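Local coordinates for protein epidermin leader peptide processing serine protease EpiP (Staphylococcus aureus subsp. aureus, PDB 3QFH) that is a subtilisin-like serine endopeptidase that probably cleaves the leader peptide from the precursor of the lantibiotic epidermin, at residues 44-56 with 212-225. Sequence-based numbering, arbitrary orientation.
Sequences VVYNIPELHVAQI and ELLWVSKAIVQAAN. With SO4 (sulfate ion), chain L.
Tyr46, Ile48 and Gln55, on the antiparallel hairpin formed by strands 44-48 and 53-56 of the propeptide-like domain, lie against helix 213-225 of the subtilase domain. This is the kind of docking by which a subtilisin propeptide rests its sheet on surface helices of the protease. A classic beta bulge, with Val45 and Tyr46 facing Gln55, interrupts the hairpin where the tyrosine turns to the helix. Trp215 CD1 lies over one face of the Tyr46 ring, 3.4 Å from CZ, with the two ring planes inclined at 43°. Water 1 sits over the opposite face, bonded to Asn47 N and Lys218 NZ. Lys218, extended along its whole length with CG anti to the backbone N (chi1 -168°), lays CD 3.5 Å from Tyr46 OH and holds its ammonium over the ring in a cation-pi contact, NZ 4.8 Å from the centroid. The same NZ makes a weak bond to Asn47 O, while Tyr46 OH is hydrogen-bonded to Leu151 O. Ile48 slides past the lysine stem, its CD1 3.7 Å from Lys218 CB. Farther along the helix Leu51 and Val221 meet tip to tip, CD2 to CG2 at 3.8 Å, and Ala263 of helix 254-269 also touches Leu51. At the N-terminal end of the helix, Gln55 NE2 gives a nearly straight bond (173°) to Glu212 OE2, 3.1 Å away, approaching from above the carboxylate plane; Arg158 forms a salt bridge with that oxygen and Thr79 OG1 shares the amide nitrogen. Water 2 joins Gln55 OE1 to Trp215 NE1. Both ends of the Gln55 amide are thus engaged, which should fix its rotation, and the positive charge of Arg158 probably helps keep buried Glu212 ionised at this junction between the domains.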
loop_
_atom_site.group_PDB
_atom_site.type_symbol
_atom_site.label_atom_id
_atom_site.label_comp_id
_atom_site.label_asym_id
_atom_site.label_seq_id
_atom_site.Cartn_x
_atom_site.Cartn_y
_atom_site.Cartn_z
ATOM N N VAL A 44 -10.417 -22.569 -12.480
ATOM C CA VAL A 44 -9.697 -21.318 -12.266
ATOM C C VAL A 44 -10.557 -20.348 -11.457
ATOM O O VAL A 44 -11.598 -19.916 -11.922
ATOM C CB VAL A 44 -9.327 -20.664 -13.607
ATOM C CG1 VAL A 44 -8.641 -19.319 -13.387
ATOM C CG2 VAL A 44 -8.435 -21.586 -14.418
ATOM N N VAL A 45 -10.138 -20.015 -10.244
ATOM C CA VAL A 45 -10.924 -19.106 -9.383
ATOM C C VAL A 45 -10.410 -17.630 -9.353
ATOM O O VAL A 45 -11.023 -16.761 -8.744
ATOM C CB VAL A 45 -11.045 -19.677 -7.942
ATOM C CG1 VAL A 45 -11.844 -21.007 -7.947
ATOM C CG2 VAL A 45 -9.687 -19.876 -7.329
ATOM N N TYR A 46 -9.271 -17.372 -9.987
ATOM C CA TYR A 46 -8.719 -16.014 -10.077
ATOM C C TYR A 46 -7.700 -16.043 -11.204
ATOM O O TYR A 46 -7.059 -17.065 -11.432
ATOM C CB TYR A 46 -8.062 -15.582 -8.774
ATOM C CG TYR A 46 -8.139 -14.087 -8.535
ATOM C CD1 TYR A 46 -9.347 -13.500 -8.152
ATOM C CD2 TYR A 46 -7.019 -13.265 -8.653
ATOM C CE1 TYR A 46 -9.449 -12.144 -7.917
ATOM C CE2 TYR A 46 -7.115 -11.877 -8.409
ATOM C CZ TYR A 46 -8.330 -11.331 -8.039
ATOM O OH TYR A 46 -8.463 -9.977 -7.789
ATOM N N ASN A 47 -7.549 -14.940 -11.912
ATOM C CA ASN A 47 -6.633 -14.919 -13.037
ATOM C C ASN A 47 -6.199 -13.508 -13.337
ATOM O O ASN A 47 -7.002 -12.599 -13.247
ATOM C CB ASN A 47 -7.299 -15.547 -14.267
ATOM C CG ASN A 47 -6.328 -15.750 -15.437
ATOM O OD1 ASN A 47 -5.117 -15.889 -15.257
ATOM N ND2 ASN A 47 -6.872 -15.786 -16.639
ATOM N N ILE A 48 -4.906 -13.345 -13.639
ATOM C CA ILE A 48 -4.310 -12.068 -13.994
ATOM C C ILE A 48 -3.527 -12.297 -15.308
ATOM O O ILE A 48 -2.332 -12.597 -15.273
ATOM C CB ILE A 48 -3.324 -11.565 -12.914
ATOM C CG1 ILE A 48 -3.905 -11.721 -11.501
ATOM C CG2 ILE A 48 -2.953 -10.110 -13.197
ATOM C CD1 ILE A 48 -2.985 -11.224 -10.383
ATOM N N PRO A 49 -4.207 -12.196 -16.458
ATOM C CA PRO A 49 -3.566 -12.471 -17.760
ATOM C C PRO A 49 -2.247 -11.719 -17.988
ATOM O O PRO A 49 -1.285 -12.316 -18.447
ATOM C CB PRO A 49 -4.634 -12.044 -18.780
ATOM C CG PRO A 49 -5.916 -12.235 -18.064
ATOM C CD PRO A 49 -5.639 -11.886 -16.611
ATOM N N GLU A 50 -2.203 -10.445 -17.613
ATOM C CA GLU A 50 -1.005 -9.607 -17.795
ATOM C C GLU A 50 0.229 -10.126 -17.057
ATOM O O GLU A 50 1.338 -9.792 -17.421
ATOM C CB GLU A 50 -1.258 -8.163 -17.318
ATOM C CG GLU A 50 -2.344 -7.385 -18.054
ATOM C CD GLU A 50 -3.760 -7.609 -17.526
ATOM O OE1 GLU A 50 -3.990 -8.548 -16.718
ATOM O OE2 GLU A 50 -4.645 -6.810 -17.929
ATOM N N LEU A 51 0.038 -10.895 -15.996
ATOM C CA LEU A 51 1.172 -11.412 -15.221
ATOM C C LEU A 51 1.361 -12.916 -15.392
ATOM O O LEU A 51 2.261 -13.506 -14.794
ATOM C CB LEU A 51 0.940 -11.141 -13.750
ATOM C CG LEU A 51 0.617 -9.696 -13.372
ATOM C CD1 LEU A 51 0.557 -9.564 -11.863
ATOM C CD2 LEU A 51 1.623 -8.732 -13.958
ATOM N N HIS A 52 0.485 -13.543 -16.168
ATOM C CA HIS A 52 0.533 -14.987 -16.360
ATOM C C HIS A 52 0.414 -15.768 -15.044
ATOM O O HIS A 52 1.140 -16.756 -14.817
ATOM C CB HIS A 52 1.791 -15.397 -17.142
ATOM C CG HIS A 52 1.811 -14.886 -18.547
ATOM N ND1 HIS A 52 2.812 -14.082 -19.036
ATOM C CD2 HIS A 52 0.927 -15.044 -19.559
ATOM C CE1 HIS A 52 2.562 -13.790 -20.301
ATOM N NE2 HIS A 52 1.425 -14.366 -20.643
ATOM N N VAL A 53 -0.505 -15.338 -14.174
ATOM C CA VAL A 53 -0.743 -16.044 -12.910
ATOM C C VAL A 53 -2.237 -16.291 -12.695
ATOM O O VAL A 53 -3.090 -15.477 -13.063
ATOM C CB VAL A 53 -0.116 -15.337 -11.676
ATOM C CG1 VAL A 53 1.404 -15.281 -11.802
ATOM C CG2 VAL A 53 -0.684 -13.939 -11.469
ATOM N N ALA A 54 -2.546 -17.453 -12.132
ATOM C CA ALA A 54 -3.919 -17.829 -11.861
ATOM C C ALA A 54 -3.987 -18.596 -10.567
ATOM O O ALA A 54 -2.979 -19.105 -10.073
ATOM C CB ALA A 54 -4.481 -18.684 -12.977
ATOM N N GLN A 55 -5.178 -18.642 -9.999
ATOM C CA GLN A 55 -5.391 -19.425 -8.807
ATOM C C GLN A 55 -6.355 -20.495 -9.256
ATOM O O GLN A 55 -7.350 -20.211 -9.922
ATOM C CB GLN A 55 -5.966 -18.596 -7.673
ATOM C CG GLN A 55 -5.846 -19.276 -6.340
ATOM C CD GLN A 55 -6.378 -18.416 -5.208
ATOM O OE1 GLN A 55 -7.363 -17.687 -5.381
ATOM N NE2 GLN A 55 -5.755 -18.523 -4.030
ATOM N N ILE A 56 -6.047 -21.725 -8.910
ATOM C CA ILE A 56 -6.848 -22.852 -9.323
ATOM C C ILE A 56 -7.181 -23.712 -8.117
ATOM O O ILE A 56 -6.347 -23.933 -7.234
ATOM C CB ILE A 56 -6.084 -23.678 -10.381
ATOM C CG1 ILE A 56 -5.678 -22.770 -11.557
ATOM C CG2 ILE A 56 -6.924 -24.865 -10.859
ATOM C CD1 ILE A 56 -4.916 -23.507 -12.683
ATOM N N GLU A 212 -5.706 -11.785 -0.466
ATOM C CA GLU A 212 -4.797 -12.703 -1.149
ATOM C C GLU A 212 -3.797 -11.804 -1.853
ATOM O O GLU A 212 -4.190 -10.761 -2.393
ATOM C CB GLU A 212 -5.530 -13.528 -2.214
ATOM C CG GLU A 212 -6.512 -14.603 -1.725
ATOM C CD GLU A 212 -5.852 -15.938 -1.363
ATOM O OE1 GLU A 212 -4.688 -15.953 -0.927
ATOM O OE2 GLU A 212 -6.519 -16.983 -1.503
ATOM N N LEU A 213 -2.516 -12.181 -1.863
ATOM C CA LEU A 213 -1.518 -11.368 -2.556
ATOM C C LEU A 213 -1.826 -11.292 -4.051
ATOM O O LEU A 213 -1.491 -10.314 -4.704
ATOM C CB LEU A 213 -0.081 -11.857 -2.304
ATOM C CG LEU A 213 0.476 -11.598 -0.896
ATOM C CD1 LEU A 213 1.890 -12.163 -0.767
ATOM C CD2 LEU A 213 0.485 -10.127 -0.558
ATOM N N LEU A 214 -2.477 -12.320 -4.587
ATOM C CA LEU A 214 -2.881 -12.294 -5.972
ATOM C C LEU A 214 -3.920 -11.203 -6.247
ATOM O O LEU A 214 -3.941 -10.658 -7.339
ATOM C CB LEU A 214 -3.417 -13.642 -6.425
ATOM C CG LEU A 214 -2.365 -14.757 -6.513
ATOM C CD1 LEU A 214 -3.046 -16.075 -6.903
ATOM C CD2 LEU A 214 -1.276 -14.414 -7.489
ATOM N N TRP A 215 -4.785 -10.897 -5.279
ATOM C CA TRP A 215 -5.795 -9.842 -5.490
ATOM C C TRP A 215 -5.091 -8.502 -5.509
ATOM O O TRP A 215 -5.402 -7.623 -6.332
ATOM C CB TRP A 215 -6.894 -9.815 -4.408
ATOM C CG TRP A 215 -7.589 -11.122 -4.093
ATOM C CD1 TRP A 215 -7.611 -12.250 -4.850
ATOM C CD2 TRP A 215 -8.478 -11.363 -2.992
ATOM N NE1 TRP A 215 -8.386 -13.213 -4.250
ATOM C CE2 TRP A 215 -8.947 -12.690 -3.116
ATOM C CE3 TRP A 215 -8.902 -10.597 -1.911
ATOM C CZ2 TRP A 215 -9.809 -13.275 -2.186
ATOM C CZ3 TRP A 215 -9.762 -11.173 -0.978
ATOM C CH2 TRP A 215 -10.215 -12.502 -1.129
ATOM N N VAL A 216 -4.116 -8.356 -4.616
ATOM C CA VAL A 216 -3.316 -7.140 -4.543
ATOM C C VAL A 216 -2.584 -6.901 -5.863
ATOM O O VAL A 216 -2.566 -5.776 -6.366
ATOM C CB VAL A 216 -2.287 -7.191 -3.413
ATOM C CG1 VAL A 216 -1.397 -5.925 -3.438
ATOM C CG2 VAL A 216 -2.994 -7.336 -2.025
ATOM N N SER A 217 -2.004 -7.973 -6.421
ATOM C CA SER A 217 -1.285 -7.899 -7.674
ATOM C C SER A 217 -2.209 -7.476 -8.793
ATOM O O SER A 217 -1.857 -6.623 -9.589
ATOM C CB SER A 217 -0.612 -9.227 -7.995
ATOM O OG SER A 217 0.338 -9.541 -6.988
ATOM N N LYS A 218 -3.411 -8.040 -8.839
ATOM C CA LYS A 218 -4.353 -7.663 -9.884
ATOM C C LYS A 218 -4.794 -6.203 -9.701
ATOM O O LYS A 218 -5.008 -5.494 -10.672
ATOM C CB LYS A 218 -5.538 -8.605 -9.909
ATOM C CG LYS A 218 -6.408 -8.449 -11.136
ATOM C CD LYS A 218 -7.535 -9.463 -11.139
ATOM C CE LYS A 218 -8.352 -9.385 -12.412
ATOM N NZ LYS A 218 -9.408 -10.420 -12.403
ATOM N N ALA A 219 -4.919 -5.762 -8.452
ATOM C CA ALA A 219 -5.288 -4.377 -8.160
ATOM C C ALA A 219 -4.206 -3.405 -8.648
ATOM O O ALA A 219 -4.519 -2.321 -9.161
ATOM C CB ALA A 219 -5.592 -4.182 -6.638
ATOM N N ILE A 220 -2.938 -3.796 -8.513
ATOM C CA ILE A 220 -1.840 -2.958 -8.981
ATOM C C ILE A 220 -1.905 -2.835 -10.502
ATOM O O ILE A 220 -1.766 -1.749 -11.051
ATOM C CB ILE A 220 -0.486 -3.516 -8.557
ATOM C CG1 ILE A 220 -0.370 -3.448 -7.031
ATOM C CG2 ILE A 220 0.664 -2.726 -9.221
ATOM C CD1 ILE A 220 0.869 -4.050 -6.512
ATOM N N VAL A 221 -2.118 -3.951 -11.176
ATOM C CA VAL A 221 -2.266 -3.947 -12.633
ATOM C C VAL A 221 -3.485 -3.111 -13.066
ATOM O O VAL A 221 -3.424 -2.339 -14.042
ATOM C CB VAL A 221 -2.382 -5.398 -13.179
ATOM C CG1 VAL A 221 -2.801 -5.401 -14.630
ATOM C CG2 VAL A 221 -1.038 -6.150 -13.004
ATOM N N GLN A 222 -4.589 -3.260 -12.354
ATOM C CA GLN A 222 -5.795 -2.517 -12.697
ATOM C C GLN A 222 -5.574 -1.000 -12.551
ATOM O O GLN A 222 -5.960 -0.216 -13.434
ATOM C CB GLN A 222 -6.965 -2.950 -11.811
ATOM C CG GLN A 222 -8.261 -2.302 -12.207
ATOM C CD GLN A 222 -8.695 -2.719 -13.590
ATOM O OE1 GLN A 222 -8.845 -3.909 -13.862
ATOM N NE2 GLN A 222 -8.886 -1.748 -14.473
ATOM N N ALA A 223 -4.951 -0.614 -11.443
ATOM C CA ALA A 223 -4.659 0.793 -11.136
ATOM C C ALA A 223 -3.772 1.405 -12.218
ATOM O O ALA A 223 -4.021 2.529 -12.673
ATOM C CB ALA A 223 -3.990 0.923 -9.769
ATOM N N ALA A 224 -2.747 0.660 -12.612
ATOM C CA ALA A 224 -1.830 1.093 -13.649
ATOM C C ALA A 224 -2.549 1.182 -14.991
ATOM O O ALA A 224 -2.301 2.108 -15.768
ATOM C CB ALA A 224 -0.627 0.160 -13.736
ATOM N N ASN A 225 -3.436 0.231 -15.279
ATOM C CA ASN A 225 -4.197 0.290 -16.539
ATOM C C ASN A 225 -5.187 1.444 -16.563
ATOM O O ASN A 225 -5.505 1.964 -17.629
ATOM C CB ASN A 225 -4.939 -1.023 -16.837
ATOM C CG ASN A 225 -4.007 -2.135 -17.311
ATOM O OD1 ASN A 225 -2.864 -1.882 -17.710
ATOM N ND2 ASN A 225 -4.492 -3.373 -17.264
HETATM S S SO4 L . 0.713 -14.004 -24.068
HETATM O O1 SO4 L . 0.348 -14.638 -25.331
HETATM O O2 SO4 L . 2.117 -13.611 -24.122
HETATM O O3 SO4 L . -0.119 -12.824 -23.839
HETATM O O4 SO4 L . 0.504 -14.952 -22.982
HETATM O O HOH W 1 -9.650 -13.163 -11.468
HETATM O O HOH W 2 -9.142 -16.043 -4.569
#